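Local coordinates for uncharacterized protein (Bacillus subtilis, PDB 5DQV) that is an HD-domain hydrolase, a metal-dependent nucleotide pyrophosphohydrolase that carries a nickel ion in its crystal structure, at residues A[55-60]-A[123-128]. Numbering follows the deposited sequence.
Sequences FIVETA and GKVVQD
V126 packs against V57 and A60 in the all-helical core of the HD domain. The contact joins helix 54-63 to helix 121-132. The axes of segments 55-60 and 123-128 approach to 9.2 Å and cross at -43°. The CB of V126 is directed at the other helix. From there the side chain divides. CG1 is anti to the backbone N (chi1 176°), which puts CG2 beside the N and anti to the carbonyl carbon, facing 55-60. CG2 of V126 lies 3.9 Å from CB of A60 and 4.3 Å from CG1 of V57. M106 of helix 93-106 also touches the V126 side chain. The side chains of V57 and V125 cross at about a right angle. No hydrogen bond links the two segments; the contact is buried and apolar. I46 and A43 of helix 33-50 pack on V125 and V57 respectively. The nickel ligands H64 and D65 directly follow helix 54-63, and D130 lies on helix 121-132. The V126 side chain is about 7 Å from the metal. CG1 of V125 meets both methyls of V57, with CG1 at 3.9 Å and CG2 at 4.1 Å. The backbone O of V57 lies 3.6 Å from CG2 of V126.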
loop_
_atom_site.group_PDB
_atom_site.type_symbol
_atom_site.label_atom_id
_atom_site.label_comp_id
_atom_site.label_asym_id
_atom_site.label_seq_id
_atom_site.Cartn_x
_atom_site.Cartn_y
_atom_site.Cartn_z
ATOM N N PHE A 55 6.085 -24.716 -21.287
ATOM C CA PHE A 55 5.213 -25.520 -20.464
ATOM C C PHE A 55 5.779 -25.632 -19.063
ATOM O O PHE A 55 5.043 -25.517 -18.068
ATOM C CB PHE A 55 4.966 -26.903 -21.084
ATOM C CG PHE A 55 4.026 -27.755 -20.277
ATOM C CD1 PHE A 55 2.704 -27.376 -20.127
ATOM C CD2 PHE A 55 4.469 -28.911 -19.662
ATOM C CE1 PHE A 55 1.837 -28.122 -19.389
ATOM C CE2 PHE A 55 3.631 -29.669 -18.927
ATOM C CZ PHE A 55 2.280 -29.282 -18.797
ATOM N N ILE A 56 7.096 -25.824 -18.966
ATOM C CA ILE A 56 7.703 -25.967 -17.653
ATOM C C ILE A 56 7.632 -24.618 -16.949
ATOM O O ILE A 56 7.350 -24.543 -15.748
ATOM C CB ILE A 56 9.178 -26.494 -17.717
ATOM C CG1 ILE A 56 9.262 -27.924 -18.284
ATOM C CG2 ILE A 56 9.820 -26.420 -16.365
ATOM C CD1 ILE A 56 8.372 -28.971 -17.515
ATOM N N VAL A 57 7.883 -23.546 -17.681
ATOM C CA VAL A 57 7.861 -22.219 -17.076
ATOM C C VAL A 57 6.472 -21.919 -16.506
ATOM O O VAL A 57 6.339 -21.481 -15.344
ATOM C CB VAL A 57 8.236 -21.139 -18.081
ATOM C CG1 VAL A 57 7.776 -19.760 -17.552
ATOM C CG2 VAL A 57 9.758 -21.158 -18.358
ATOM N N GLU A 58 5.434 -22.194 -17.308
ATOM C CA GLU A 58 4.077 -21.871 -16.853
ATOM C C GLU A 58 3.655 -22.722 -15.652
ATOM O O GLU A 58 3.047 -22.201 -14.719
ATOM C CB GLU A 58 3.086 -22.020 -17.969
ATOM C CG GLU A 58 1.747 -21.470 -17.639
ATOM C CD GLU A 58 0.790 -21.572 -18.776
ATOM O OE1 GLU A 58 1.141 -22.112 -19.872
ATOM O OE2 GLU A 58 -0.354 -21.177 -18.536
ATOM N N THR A 59 3.913 -24.017 -15.717
ATOM C CA THR A 59 3.623 -24.935 -14.635
ATOM C C THR A 59 4.335 -24.588 -13.352
ATOM O O THR A 59 3.681 -24.466 -12.301
ATOM C CB THR A 59 3.881 -26.401 -15.025
ATOM O OG1 THR A 59 3.103 -26.707 -16.180
ATOM C CG2 THR A 59 3.486 -27.314 -13.878
ATOM N N ALA A 60 5.646 -24.340 -13.435
ATOM C CA ALA A 60 6.392 -23.881 -12.270
ATOM C C ALA A 60 5.901 -22.572 -11.710
ATOM O O ALA A 60 5.748 -22.404 -10.484
ATOM C CB ALA A 60 7.919 -23.816 -12.591
ATOM N N GLY A 123 13.817 -22.122 -14.192
ATOM C CA GLY A 123 13.735 -21.607 -12.834
ATOM C C GLY A 123 14.126 -20.128 -12.748
ATOM O O GLY A 123 13.506 -19.356 -12.043
ATOM N N LYS A 124 15.133 -19.743 -13.526
ATOM C CA LYS A 124 15.573 -18.347 -13.567
ATOM C C LYS A 124 14.498 -17.455 -14.157
ATOM O O LYS A 124 14.285 -16.340 -13.681
ATOM C CB LYS A 124 16.874 -18.216 -14.331
ATOM C CG LYS A 124 18.068 -18.717 -13.564
ATOM C CD LYS A 124 19.285 -18.818 -14.420
ATOM C CE LYS A 124 20.547 -19.155 -13.552
ATOM N NZ LYS A 124 21.690 -19.260 -14.479
ATOM N N VAL A 125 13.772 -17.962 -15.173
ATOM C CA VAL A 125 12.672 -17.208 -15.734
ATOM C C VAL A 125 11.550 -16.978 -14.678
ATOM O O VAL A 125 11.066 -15.885 -14.530
ATOM C CB VAL A 125 12.128 -17.880 -17.027
ATOM C CG1 VAL A 125 10.796 -17.276 -17.481
ATOM C CG2 VAL A 125 13.181 -17.798 -18.177
ATOM N N VAL A 126 11.149 -18.035 -13.992
ATOM C CA VAL A 126 10.115 -17.940 -12.947
ATOM C C VAL A 126 10.539 -16.999 -11.833
ATOM O O VAL A 126 9.728 -16.177 -11.336
ATOM C CB VAL A 126 9.748 -19.325 -12.406
ATOM C CG1 VAL A 126 8.746 -19.217 -11.250
ATOM C CG2 VAL A 126 9.178 -20.256 -13.567
ATOM N N GLN A 127 11.801 -17.115 -11.427
ATOM C CA GLN A 127 12.329 -16.300 -10.343
ATOM C C GLN A 127 12.237 -14.834 -10.724
ATOM O O GLN A 127 11.774 -14.007 -9.947
ATOM C CB GLN A 127 13.774 -16.732 -10.013
ATOM C CG GLN A 127 14.427 -15.921 -8.912
ATOM C CD GLN A 127 15.794 -16.435 -8.529
ATOM O OE1 GLN A 127 16.748 -16.380 -9.312
ATOM N NE2 GLN A 127 15.891 -16.980 -7.333
ATOM N N ASP A 128 12.653 -14.524 -11.951
ATOM C CA ASP A 128 12.608 -13.164 -12.486
ATOM C C ASP A 128 11.189 -12.585 -12.495
ATOM O O ASP A 128 10.962 -11.457 -12.092
ATOM C CB ASP A 128 13.173 -13.158 -13.922
ATOM C CG ASP A 128 14.722 -13.212 -13.983
ATOM O OD1 ASP A 128 15.408 -13.228 -12.929
ATOM O OD2 ASP A 128 15.247 -13.216 -15.137
#